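Local coordinates for protein alcohol dehydrogenase, zinc-containing (PDB 5YLN) that probably oxidises alcohols with NAD+ as a zinc-dependent dehydrogenase, and binds two zinc ions per chain, one of them held by four cysteines, at residues 175-180 with 186-191; 163-168 with 192-197. All coordinates share one frame; numbering follows the deposited sequence.

Interaction 1. Residues 175-180 with 186-191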
loop_
_atom_site.group_PDB
_atom_site.type_symbol
_atom_site.label_atom_id
_atom_site.label_comp_id
_atom_site.label_asym_id
_atom_site.label_seq_id
_atom_site.Cartn_x
_atom_site.Cartn_y
_atom_site.Cartn_z
ATOM N N VAL A 175 16.709 -2.367 -3.043
ATOM C CA VAL A 175 16.002 -2.914 -1.896
ATOM C C VAL A 175 16.832 -2.645 -0.655
ATOM O O VAL A 175 18.061 -2.774 -0.676
ATOM C CB VAL A 175 15.745 -4.424 -2.051
ATOM C CG1 VAL A 175 14.916 -4.952 -0.859
ATOM C CG2 VAL A 175 15.092 -4.723 -3.412
ATOM N N ALA A 176 16.158 -2.257 0.416
ATOM C CA ALA A 176 16.737 -2.293 1.748
ATOM C C ALA A 176 15.904 -3.232 2.604
ATOM O O ALA A 176 14.672 -3.236 2.519
ATOM C CB ALA A 176 16.789 -0.902 2.388
ATOM N N ILE A 177 16.577 -4.038 3.416
ATOM C CA ILE A 177 15.913 -4.918 4.366
ATOM C C ILE A 177 16.285 -4.449 5.769
ATOM O O ILE A 177 17.473 -4.284 6.083
ATOM C CB ILE A 177 16.284 -6.389 4.113
ATOM C CG1 ILE A 177 15.826 -6.759 2.701
ATOM C CG2 ILE A 177 15.596 -7.308 5.116
ATOM C CD1 ILE A 177 16.368 -8.091 2.198
ATOM N N ILE A 178 15.269 -4.158 6.576
ATOM C CA ILE A 178 15.458 -3.628 7.918
ATOM C C ILE A 178 15.251 -4.781 8.887
ATOM O O ILE A 178 14.115 -5.191 9.160
ATOM C CB ILE A 178 14.503 -2.469 8.225
ATOM C CG1 ILE A 178 14.469 -1.506 7.038
ATOM C CG2 ILE A 178 14.963 -1.743 9.489
ATOM C CD1 ILE A 178 15.811 -0.934 6.691
ATOM N N GLY A 179 16.346 -5.290 9.413
ATOM C CA GLY A 179 16.268 -6.360 10.375
ATOM C C GLY A 179 16.885 -7.593 9.775
ATOM O O GLY A 179 16.348 -8.163 8.822
ATOM N N SER A 180 18.029 -7.992 10.316
ATOM C CA SER A 180 18.827 -9.078 9.773
ATOM C C SER A 180 18.668 -10.365 10.577
ATOM O O SER A 180 19.549 -11.221 10.524
ATOM C CB SER A 180 20.297 -8.651 9.720
ATOM O OG SER A 180 21.024 -9.411 8.776
ATOM N N ALA A 186 15.558 -14.488 5.310
ATOM C CA ALA A 186 14.695 -15.226 4.396
ATOM C C ALA A 186 14.232 -14.345 3.237
ATOM O O ALA A 186 14.195 -14.788 2.081
ATOM C CB ALA A 186 13.499 -15.790 5.160
ATOM N N ALA A 187 13.873 -13.094 3.534
ATOM C CA ALA A 187 13.534 -12.136 2.484
ATOM C C ALA A 187 14.736 -11.839 1.591
ATOM O O ALA A 187 14.586 -11.638 0.378
ATOM C CB ALA A 187 13.018 -10.846 3.116
ATOM N N LEU A 188 15.927 -11.760 2.190
ATOM C CA LEU A 188 17.146 -11.534 1.430
ATOM C C LEU A 188 17.372 -12.644 0.404
ATOM O O LEU A 188 17.726 -12.373 -0.750
ATOM C CB LEU A 188 18.326 -11.439 2.389
ATOM C CG LEU A 188 19.726 -11.343 1.784
ATOM C CD1 LEU A 188 19.878 -10.097 0.893
ATOM C CD2 LEU A 188 20.770 -11.336 2.909
ATOM N N LEU A 189 17.165 -13.903 0.806
ATOM C CA LEU A 189 17.389 -15.013 -0.118
ATOM C C LEU A 189 16.402 -14.973 -1.280
ATOM O O LEU A 189 16.783 -15.166 -2.436
ATOM C CB LEU A 189 17.284 -16.353 0.610
ATOM C CG LEU A 189 18.400 -16.609 1.628
ATOM C CD1 LEU A 189 18.119 -17.881 2.378
ATOM C CD2 LEU A 189 19.749 -16.672 0.944
ATOM N N THR A 190 15.123 -14.770 -0.985
ATOM C CA THR A 190 14.132 -14.820 -2.048
ATOM C C THR A 190 14.092 -13.545 -2.880
ATOM O O THR A 190 13.641 -13.598 -4.028
ATOM C CB THR A 190 12.744 -15.126 -1.475
ATOM O OG1 THR A 190 12.340 -14.086 -0.572
ATOM C CG2 THR A 190 12.762 -16.462 -0.739
ATOM N N ALA A 191 14.555 -12.407 -2.342
ATOM C CA ALA A 191 14.639 -11.201 -3.162
ATOM C C ALA A 191 15.613 -11.385 -4.308
ATOM O O ALA A 191 15.522 -10.680 -5.317
ATOM C CB ALA A 191 15.069 -9.979 -2.342
#
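I177 and L188 meet where strand 174-178 faces helix 182-191, and their CA atoms, 7.3 Å apart, are the nearest pair of the two segments. The apolar contact rests almost wholly on one methyl. CD1 of I177 comes to 3.6 Å from CA of L188 and 3.7 Å from N of L188, so the tip of the isoleucine is set against the helix backbone itself rather than between long side chains. The same CD1 lies 3.9 Å from CB of L188 and, more loosely, 4.4 Å from CB of A187. The reach follows from the torsions: CG1 stands anti to the carbonyl carbon (chi1 -61°), and an extended chi2 of 168° carries CD1 straight on to the helix. L188, whose CB bond runs past the strand, packs on L199 and M201 of the neighbouring strand 198-203.

The two segments share no polar bond; each bonds within itself or to other parts of the domain. In the helix, A191 N donates to A187 O at 2.8 Å and T190 N to A186 O at 3.2 Å. The strand is paired through its backbone on both edges, I177 with I200 and A176 with V244 and I246, so the helix packs on a sheet whose main chain is already bonded. A176 and I178 serve the other face, where they touch helix 252-261.

After the strand, G179 begins the turn, and S180 N is bonded to D203 OD2. Together with the helix that follows and strand 198-203, this forms the first beta-alpha-beta unit of a Rossmann-type domain; G179, with G181 and G184, fits the GxGxxG pattern of a Rossmann turn, consistent with the dinucleotide-binding fold of zinc-containing alcohol dehydrogenases.

Interaction 2. Residues 163-168 with 192-197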
loop_
_atom_site.group_PDB
_atom_site.type_symbol
_atom_site.label_atom_id
_atom_site.label_comp_id
_atom_site.label_asym_id
_atom_site.label_seq_id
_atom_site.Cartn_x
_atom_site.Cartn_y
_atom_site.Cartn_z
ATOM N N GLY A 163 7.346 -9.933 2.022
ATOM C CA GLY A 163 8.422 -8.982 1.832
ATOM C C GLY A 163 8.801 -8.683 0.387
ATOM O O GLY A 163 9.146 -7.553 0.047
ATOM N N VAL A 164 8.776 -9.704 -0.486
ATOM C CA VAL A 164 9.354 -9.584 -1.821
ATOM C C VAL A 164 8.273 -9.277 -2.868
ATOM O O VAL A 164 8.383 -8.323 -3.650
ATOM C CB VAL A 164 10.170 -10.838 -2.197
ATOM C CG1 VAL A 164 10.596 -10.820 -3.703
ATOM C CG2 VAL A 164 11.391 -10.934 -1.287
ATOM N N LEU A 165 7.188 -10.052 -2.852
ATOM C CA LEU A 165 6.099 -9.855 -3.818
ATOM C C LEU A 165 5.277 -8.598 -3.509
ATOM O O LEU A 165 4.989 -7.793 -4.403
ATOM C CB LEU A 165 5.202 -11.107 -3.866
ATOM C CG LEU A 165 5.881 -12.312 -4.550
ATOM C CD1 LEU A 165 4.999 -13.562 -4.534
ATOM C CD2 LEU A 165 6.254 -11.941 -5.981
ATOM N N LYS A 166 4.893 -8.393 -2.245
ATOM C CA LYS A 166 4.159 -7.165 -1.934
ATOM C C LYS A 166 5.042 -5.940 -2.105
ATOM O O LYS A 166 4.553 -4.866 -2.465
ATOM C CB LYS A 166 3.560 -7.242 -0.529
ATOM C CG LYS A 166 2.455 -8.291 -0.452
ATOM C CD LYS A 166 1.744 -8.272 0.885
ATOM C CE LYS A 166 0.567 -9.234 0.898
ATOM N NZ LYS A 166 -0.582 -8.702 0.118
ATOM N N GLY A 167 6.339 -6.097 -1.931
ATOM C CA GLY A 167 7.253 -4.995 -2.150
ATOM C C GLY A 167 7.525 -4.681 -3.595
ATOM O O GLY A 167 8.078 -3.622 -3.885
ATOM N N LYS A 168 7.148 -5.585 -4.503
ATOM C CA LYS A 168 7.338 -5.397 -5.934
ATOM C C LYS A 168 8.819 -5.259 -6.280
ATOM O O LYS A 168 9.226 -4.357 -7.014
ATOM C CB LYS A 168 6.521 -4.195 -6.435
ATOM C CG LYS A 168 5.021 -4.336 -6.188
ATOM C CD LYS A 168 4.173 -3.291 -6.927
ATOM C CE LYS A 168 4.517 -1.875 -6.485
ATOM N NZ LYS A 168 3.787 -0.782 -7.213
ATOM N N GLN A 192 16.599 -12.268 -4.140
ATOM C CA GLN A 192 17.569 -12.485 -5.202
ATOM C C GLN A 192 16.990 -13.245 -6.389
ATOM O O GLN A 192 17.615 -13.261 -7.449
ATOM C CB GLN A 192 18.792 -13.201 -4.637
ATOM C CG GLN A 192 19.599 -12.311 -3.730
ATOM C CD GLN A 192 20.628 -13.057 -2.871
ATOM O OE1 GLN A 192 21.707 -13.396 -3.342
ATOM N NE2 GLN A 192 20.300 -13.278 -1.606
ATOM N N PHE A 193 15.819 -13.874 -6.246
ATOM C CA PHE A 193 15.129 -14.409 -7.421
ATOM C C PHE A 193 14.860 -13.328 -8.463
ATOM O O PHE A 193 14.714 -13.651 -9.643
ATOM C CB PHE A 193 13.782 -15.036 -7.040
ATOM C CG PHE A 193 13.880 -16.346 -6.287
ATOM C CD1 PHE A 193 14.891 -17.251 -6.557
ATOM C CD2 PHE A 193 12.924 -16.678 -5.330
ATOM C CE1 PHE A 193 14.959 -18.457 -5.871
ATOM C CE2 PHE A 193 12.993 -17.875 -4.640
ATOM C CZ PHE A 193 14.010 -18.766 -4.914
ATOM N N TYR A 194 14.781 -12.054 -8.054
ATOM C CA TYR A 194 14.456 -10.956 -8.957
ATOM C C TYR A 194 15.636 -10.042 -9.267
ATOM O O TYR A 194 15.426 -8.960 -9.816
ATOM C CB TYR A 194 13.295 -10.133 -8.388
ATOM C CG TYR A 194 11.995 -10.891 -8.434
ATOM C CD1 TYR A 194 11.283 -10.988 -9.612
ATOM C CD2 TYR A 194 11.500 -11.548 -7.319
ATOM C CE1 TYR A 194 10.111 -11.686 -9.674
ATOM C CE2 TYR A 194 10.323 -12.260 -7.378
ATOM C CZ TYR A 194 9.631 -12.320 -8.558
ATOM O OH TYR A 194 8.448 -13.018 -8.633
ATOM N N SER A 195 16.854 -10.439 -8.924
ATOM C CA SER A 195 18.065 -9.712 -9.293
ATOM C C SER A 195 17.994 -8.194 -9.085
ATOM O O SER A 195 18.293 -7.428 -10.007
ATOM C CB SER A 195 18.446 -10.028 -10.731
ATOM O OG SER A 195 18.552 -11.439 -10.905
ATOM N N PRO A 196 17.635 -7.720 -7.893
ATOM C CA PRO A 196 17.715 -6.282 -7.647
ATOM C C PRO A 196 19.158 -5.808 -7.762
ATOM O O PRO A 196 20.103 -6.552 -7.483
ATOM C CB PRO A 196 17.189 -6.140 -6.207
ATOM C CG PRO A 196 17.526 -7.430 -5.566
ATOM C CD PRO A 196 17.357 -8.471 -6.657
ATOM N N ALA A 197 19.327 -4.547 -8.189
ATOM C CA ALA A 197 20.674 -3.970 -8.285
ATOM C C ALA A 197 21.346 -3.867 -6.917
ATOM O O ALA A 197 22.547 -4.120 -6.782
ATOM C CB ALA A 197 20.601 -2.596 -8.940
#
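Y194 reaches from the loop after helix 182-191 to V164 and L165 at the end of helix 157-165, and it is the one side chain of 192-197 within 4.5 Å of the helix segment. From CA, the bond to CB already points at the opposing segment, and chi1 of -70° sets CG anti to the carbonyl carbon, which directs the ring to the helix end. The first ring atom to touch is CD2, 3.8 Å from CG1 of V164. One step further, CE2 lies 4.0 Å from the same methyl, so CG1 rests along one side of the ring, at an oblique approach. V164 presents this branch because CG1 is anti to its backbone N (chi1 171°).

Beyond CE2 the partner changes. CZ is 4.3 Å from CD2 of L165, and OH comes to 3.6 Å from that methyl, which is packing against the oxygen and not a polar bond. The leucine and tyrosine side chains lie roughly at right angles; the CB bond of L165 does not aim at the loop, but chi2 of 177° sends CD1 on, anti to CA, and turns the other branch, CD2, to the phenol end. The hydroxyl is hydrogen-bonded to the hydroxyl of Y160, about one turn earlier in the same helix.

The helix finishes in a Schellman motif, with K168 at positive phi and K168 N bonded to L165 O at 3.1 Å. V169, in the loop just beyond, also packs against Y194.

Across the segments the contact is apolar, the tyrosine ring against two aliphatic methyls; the hydroxyl finds its bond at Y160, outside them. Apolar packing lines the loop against the helix end, and the Y160 bond adds a directional hold at the phenol end.

Interaction 1 is nested along the chain inside the loop closed by interaction 2, and their centres are about 9 Å apart. The first is core: all three touching residues are buried, and an aliphatic tip meets a helix backbone. The second is nearer the surface, its centre about 17 Å from the centre of the chain against about 13 Å, and there an aromatic ring with a hydroxyl takes over. Helix 182-191 connects them: its strand-facing side serves 175-180, whereas T190 and A191 touch V164, with T190 OG1 3.4 Å from V164 CG2. V164 thus packs on both the helix and the loop that follows it, joining helix 157-165 to the beta-alpha-beta unit.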